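PDB 5K3W: CpuTA1 from Curtobacterium pusillum, which binds pyridoxal-5'-phosphate and belongs to the class IV amino-transferase family, here assembled from two chains. Local coordinates for residues L176-A179 / T180-A183; L76-S79 / A80-D84; L300-R303 / T304-E307. One frame throughout, in Å; residues are numbered along the deposited sequence.

Contact 1: residues L176-A179 / T180-A183. With PLP (pyridoxal-5'-phosphate), chain C.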
# COMPACT_ATOMS: atom_id res chain seq x y z
N LEU A 176 0.63 4.19 -3.77
CA LEU A 176 0.01 3.01 -4.32
C LEU A 176 -0.45 2.04 -3.25
O LEU A 176 -1.17 1.10 -3.57
CB LEU A 176 0.96 2.29 -5.28
CG LEU A 176 1.43 3.15 -6.45
CD1 LEU A 176 2.51 2.44 -7.23
CD2 LEU A 176 0.24 3.51 -7.36
N SER A 177 -0.03 2.25 -2.00
CA SER A 177 -0.35 1.33 -0.91
C SER A 177 -1.70 1.70 -0.29
O SER A 177 -1.80 2.21 0.84
CB SER A 177 0.77 1.34 0.13
OG SER A 177 1.91 0.66 -0.37
N TYR A 178 -2.76 1.41 -1.06
CA TYR A 178 -4.12 1.82 -0.73
C TYR A 178 -5.00 0.65 -0.31
O TYR A 178 -6.23 0.78 -0.29
CB TYR A 178 -4.74 2.55 -1.92
CG TYR A 178 -4.73 4.06 -1.79
CD1 TYR A 178 -3.59 4.74 -1.36
CD2 TYR A 178 -5.85 4.82 -2.12
CE1 TYR A 178 -3.57 6.13 -1.25
CE2 TYR A 178 -5.85 6.20 -2.01
CZ TYR A 178 -4.70 6.85 -1.58
OH TYR A 178 -4.69 8.24 -1.48
N ALA A 179 -4.41 -0.50 0.03
CA ALA A 179 -5.23 -1.62 0.48
C ALA A 179 -6.19 -1.20 1.59
O ALA A 179 -7.36 -1.59 1.58
CB ALA A 179 -4.33 -2.77 0.93
N THR A 180 -5.72 -0.41 2.55
CA THR A 180 -6.62 -0.03 3.63
C THR A 180 -7.70 0.93 3.16
O THR A 180 -8.83 0.87 3.66
CB THR A 180 -5.88 0.58 4.82
OG1 THR A 180 -5.20 1.76 4.39
CG2 THR A 180 -4.88 -0.41 5.39
N ASN A 181 -7.39 1.83 2.21
CA ASN A 181 -8.44 2.74 1.75
C ASN A 181 -9.58 1.95 1.13
O ASN A 181 -10.76 2.26 1.36
CB ASN A 181 -7.90 3.79 0.76
CG ASN A 181 -6.58 4.41 1.22
OD1 ASN A 181 -5.64 3.69 1.56
ND2 ASN A 181 -6.51 5.73 1.22
N ARG A 182 -9.25 0.91 0.36
CA ARG A 182 -10.28 0.04 -0.21
C ARG A 182 -10.99 -0.76 0.87
O ARG A 182 -12.21 -0.97 0.80
CB ARG A 182 -9.67 -0.90 -1.24
CG ARG A 182 -8.73 -0.21 -2.18
CD ARG A 182 -9.51 0.70 -3.09
NE ARG A 182 -10.17 -0.06 -4.13
CZ ARG A 182 -10.59 0.45 -5.28
NH1 ARG A 182 -10.40 1.75 -5.53
NH2 ARG A 182 -11.17 -0.34 -6.18
N ALA A 183 -10.25 -1.24 1.87
CA ALA A 183 -10.90 -1.95 2.96
C ALA A 183 -11.93 -1.05 3.67
O ALA A 183 -12.99 -1.53 4.08
CB ALA A 183 -9.84 -2.48 3.94
N1 PLP C . -7.73 12.05 -0.15
C2 PLP C . -7.14 10.97 -0.74
C2A PLP C . -6.56 9.86 0.11
C3 PLP C . -7.07 10.91 -2.12
O3 PLP C . -6.44 9.79 -2.68
C4 PLP C . -7.58 11.93 -2.88
C4A PLP C . -7.56 11.91 -4.39
C5 PLP C . -8.18 13.00 -2.30
C6 PLP C . -8.24 13.06 -0.91
C5A PLP C . -8.76 14.11 -3.16
O4P PLP C . -7.81 14.70 -4.02
P PLP C . -8.24 15.32 -5.42
O1P PLP C . -9.40 16.28 -5.25
O2P PLP C . -8.63 14.24 -6.40
O3P PLP C . -7.09 16.10 -6.00
O HOH W 1 -3.22 0.54 2.64

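Contact 2: residues L76-S79 / A80-D84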
# COMPACT_ATOMS: atom_id res chain seq x y z
N LEU A 76 2.05 15.30 -7.31
CA LEU A 76 2.82 14.11 -7.65
C LEU A 76 4.23 14.21 -7.10
O LEU A 76 4.75 13.27 -6.48
CB LEU A 76 2.84 13.91 -9.16
CG LEU A 76 3.55 12.67 -9.69
CD1 LEU A 76 2.69 11.39 -9.47
CD2 LEU A 76 3.87 12.90 -11.16
N ALA A 77 4.86 15.38 -7.30
CA ALA A 77 6.23 15.61 -6.83
C ALA A 77 6.30 15.56 -5.32
O ALA A 77 7.24 14.99 -4.75
CB ALA A 77 6.74 16.96 -7.34
N HIS A 78 5.32 16.18 -4.66
CA HIS A 78 5.29 16.19 -3.20
C HIS A 78 5.13 14.78 -2.63
O HIS A 78 5.81 14.42 -1.66
CB HIS A 78 4.15 17.10 -2.73
CG HIS A 78 4.00 17.13 -1.25
ND1 HIS A 78 4.93 17.71 -0.42
CD2 HIS A 78 3.03 16.64 -0.44
CE1 HIS A 78 4.55 17.59 0.83
NE2 HIS A 78 3.39 16.94 0.85
N SER A 79 4.23 13.97 -3.21
CA SER A 79 4.10 12.58 -2.79
C SER A 79 5.40 11.83 -3.05
O SER A 79 5.88 11.09 -2.19
CB SER A 79 2.94 11.90 -3.51
OG SER A 79 1.72 12.59 -3.28
N ALA A 80 5.98 12.03 -4.24
CA ALA A 80 7.26 11.42 -4.56
C ALA A 80 8.30 11.73 -3.49
O ALA A 80 9.02 10.84 -3.03
CB ALA A 80 7.74 11.92 -5.93
N ALA A 81 8.37 13.00 -3.06
CA ALA A 81 9.38 13.41 -2.09
C ALA A 81 9.14 12.75 -0.74
O ALA A 81 10.10 12.32 -0.08
CB ALA A 81 9.39 14.95 -1.94
N LEU A 82 7.88 12.64 -0.31
CA LEU A 82 7.60 11.94 0.93
C LEU A 82 8.09 10.49 0.90
O LEU A 82 8.47 9.95 1.95
CB LEU A 82 6.10 11.99 1.24
CG LEU A 82 5.51 13.36 1.60
CD1 LEU A 82 4.01 13.25 1.82
CD2 LEU A 82 6.18 13.96 2.83
N LEU A 83 8.07 9.85 -0.27
CA LEU A 83 8.53 8.47 -0.39
C LEU A 83 10.00 8.35 -0.79
O LEU A 83 10.46 7.27 -1.17
CB LEU A 83 7.65 7.71 -1.40
CG LEU A 83 6.39 7.04 -0.86
CD1 LEU A 83 5.35 8.08 -0.51
CD2 LEU A 83 5.81 6.00 -1.83
N ASP A 84 10.76 9.45 -0.71
CA ASP A 84 12.17 9.46 -1.10
C ASP A 84 12.35 8.98 -2.54
O ASP A 84 13.35 8.35 -2.87
CB ASP A 84 13.03 8.62 -0.15
CG ASP A 84 12.88 9.01 1.30
OD1 ASP A 84 12.97 10.22 1.61
OD2 ASP A 84 12.67 8.11 2.14

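Contact 3: residues L300-R303 / T304-E307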
# COMPACT_ATOMS: atom_id res chain seq x y z
N LEU A 300 -17.49 23.08 -10.80
CA LEU A 300 -16.33 22.19 -10.81
C LEU A 300 -16.09 21.61 -12.20
O LEU A 300 -14.94 21.45 -12.62
CB LEU A 300 -16.52 21.07 -9.79
CG LEU A 300 -16.52 21.46 -8.31
CD1 LEU A 300 -16.98 20.29 -7.46
CD2 LEU A 300 -15.13 21.91 -7.90
N LEU A 301 -17.16 21.29 -12.94
CA LEU A 301 -17.00 20.70 -14.26
C LEU A 301 -16.51 21.72 -15.29
O LEU A 301 -15.90 21.33 -16.30
CB LEU A 301 -18.31 20.08 -14.74
CG LEU A 301 -18.69 18.76 -14.07
CD1 LEU A 301 -20.08 18.31 -14.51
CD2 LEU A 301 -17.65 17.67 -14.34
N ALA A 302 -16.77 23.01 -15.07
CA ALA A 302 -16.52 24.04 -16.07
C ALA A 302 -15.30 24.90 -15.78
O ALA A 302 -14.98 25.76 -16.61
CB ALA A 302 -17.74 24.95 -16.19
N ARG A 303 -14.63 24.71 -14.64
CA ARG A 303 -13.60 25.66 -14.22
C ARG A 303 -12.42 25.71 -15.19
O ARG A 303 -11.83 26.77 -15.41
CB ARG A 303 -13.12 25.33 -12.81
CG ARG A 303 -12.35 24.03 -12.68
CD ARG A 303 -12.62 23.42 -11.32
NE ARG A 303 -11.44 22.76 -10.77
CZ ARG A 303 -11.41 21.47 -10.42
NH1 ARG A 303 -12.48 20.71 -10.57
NH2 ARG A 303 -10.30 20.96 -9.91
N THR A 304 -12.05 24.57 -15.77
CA THR A 304 -10.85 24.53 -16.60
C THR A 304 -11.07 25.17 -17.97
O THR A 304 -10.10 25.62 -18.59
CB THR A 304 -10.38 23.08 -16.76
OG1 THR A 304 -10.32 22.47 -15.47
CG2 THR A 304 -9.00 23.02 -17.38
N ASP A 305 -12.32 25.22 -18.46
CA ASP A 305 -12.61 25.96 -19.68
C ASP A 305 -12.20 27.42 -19.56
O ASP A 305 -11.68 28.01 -20.52
CB ASP A 305 -14.10 25.85 -20.01
CG ASP A 305 -14.53 24.43 -20.34
OD1 ASP A 305 -13.80 23.73 -21.08
OD2 ASP A 305 -15.60 24.03 -19.84
N LEU A 306 -12.46 28.04 -18.41
CA LEU A 306 -11.97 29.39 -18.16
C LEU A 306 -10.49 29.52 -18.52
O LEU A 306 -10.10 30.38 -19.33
CB LEU A 306 -12.21 29.77 -16.69
CG LEU A 306 -13.63 30.12 -16.21
CD1 LEU A 306 -14.15 31.40 -16.86
CD2 LEU A 306 -14.63 28.96 -16.41
N GLU A 307 -9.65 28.66 -17.95
CA GLU A 307 -8.21 28.72 -18.15
C GLU A 307 -7.79 28.64 -19.61
O GLU A 307 -6.69 29.07 -19.95
CB GLU A 307 -7.53 27.59 -17.38
CG GLU A 307 -7.99 27.44 -15.95
CD GLU A 307 -7.20 26.38 -15.21
OE1 GLU A 307 -6.73 25.43 -15.86
OE2 GLU A 307 -7.05 26.51 -13.97

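Contact 1: residues L176-A179 / T180-A183
The ring of Tyr178 lies flat against the side-chain amide of Asn181, three residues on, the two planes only 5° apart. Traced outward, Tyr178 CB starts near Asn181 OD1, and Tyr178 CG sits 3.5 Å from the same oxygen. Tyr178 CD2 comes under the amide carbon, 3.4 Å from Asn181 CG. Farther out, Tyr178 CE2 lies 3.3 Å from Asn181 ND2, which rests over one ring face toward the rim. At the tip, Tyr178 OH shares a 2.6 Å hydrogen bond with O3 of pyridoxal-5'-phosphate, and this oxygen approaches the ring at its edge, in the ring plane. Asn181 is set for the stack by a first torsion (chi1 -45°) that turns its CG away from its own carbonyl carbon. Its ND2 donates to Pro209 O, consistent with this rotation of the amide, while Phe56 meets the tyrosine ring edge-to-face. Tyr178 stands at the N-cap position, and its O takes the first helical bond from Arg182 N, 3.1 Å long and nearly straight at 167°. A water bridges the turn, donating to Ser177 O at 2.8 Å and accepting from Thr180 N at 2.7 Å. Ser177, the centre of an inverse gamma turn, hydrogen-bonds through OG to Gly52 O and to Ala179 N of the second subunit. The arrangement is that of a helix N-terminus at a subunit interface, whose N-cap tyrosine reaches into the cofactor site and holds the O3 side of pyridoxal-5'-phosphate.

Contact 2: residues L76-S79 / A80-D84
Leu82 lies over one face of the His78 imidazole, one helical turn away, with its CG 4.2 Å above the ring plane and offset toward the rim. The nearest approach of the two side chains is between Leu82 CD1 and His78 NE2, 3.9 Å apart. His78 makes this possible by carrying its CG opposite the backbone N (chi1 178°), which swings the ring along the helix surface toward the next turn. The branch carbon of Leu82 also rests on the backbone, with Leu82 CG 3.4 Å from His78 O. On another side of the helix, the methyl of Ala80 sits against the carbonyl oxygens of Leu76 and Ala77, Ala80 CB being 3.3 Å from Leu76 O.

These contacts are accompanied by consecutive helical backbone bonds. Ala80 N donates to Leu76 O at 2.8 Å, Ala81 N to Ala77 O at 2.8 Å, Leu82 N to His78 O at 3.0 Å, and Leu83 N to Ser79 O at 3.2 Å, the last bent to 145° as the helix runs out. There Asp84, with positive phi, is the C' residue of a Schellman motif, in which Asp84 N bonds Ala81 O and Leu85 N bonds Ala80 O.

Buried Ser79 ties this turn to its surroundings, its OG bonding to Arg75 O and Lys174 N. Arg75 in turn hydrogen-bonds pyridoxal-5'-phosphate. Asp84 OD2 forms salt bridges with Arg186 and Arg190 of the second subunit, joining this helix end to helix 179-190 there. Within the chain, helix 69-82 lies on strand 54-62, where Leu76, Ser79 and Leu83 all pack on Val55; Ala77 and Ala80 face Pro88, Leu82 and Leu83 meet Ala173 in a loop, and Arg122 NH2 hydrogen-bonds Leu83 O.

Contact 3: residues L300-R303 / T304-E307
Leu300 O receives two donors, Arg303 NH1 and Gln67 NE2. Arg303 NH1 donates to Leu300 O at 3.3 Å, approaching from outside the carbonyl plane, after the bent arginine chain has doubled back along the helix. At the root of that chain, Arg303 CG takes the position between its own N and carbonyl carbon (chi1 68°), bringing it 3.2 Å from Thr304 N and 3.8 Å from Thr304 OG1.

The backbone bonds across the two segments are weaker. Asp305 N makes a weak 3.3 Å hydrogen bond to Ala302 O, bent to 128°, while the methyl Leu306 CD2 lies 3.2 Å from the same oxygen. The carbonyl of the following residue is treated alike: Leu306 N gives Arg303 O a weak bond, and Leu306 CB packs 3.3 Å from it. Both bonds span three residues, and the N atoms of Thr304 and Asp305 lack a bond to the turn before, which puts a kink into the helix.

The segments belong to the C-terminal helix 290-307, from which buried Leu300 packs against Thr235, Ala238 and Val239 of helix 234-245. Leu300, Leu301 and Arg303 touch Gln274 of strand 274-278, and at the kink Thr304 and Asp305 touch His65 of the short strand 65-66.

Overall arrangement
Each contact joins neighbouring turns of one helix or the loop that leads into it, and along the chain they run contact 2, contact 1, contact 3. Contacts 1 and 2 are the closer pair, with centres about 18 Å apart and nearest atoms about 6 Å. Contact 3 lies across the chain's centre from contact 1, its centre about 30 Å from that of contact 1 and about 27 Å from that of contact 2. Pyridoxal-5'-phosphate relates them: contact 1 touches it directly, whereas the side chains of Arg303 in contact 3 and Ser79 in contact 2 remain about 7 Å and 9 Å away. Contacts 1 and 2 also engage the second subunit; contact 3 does not.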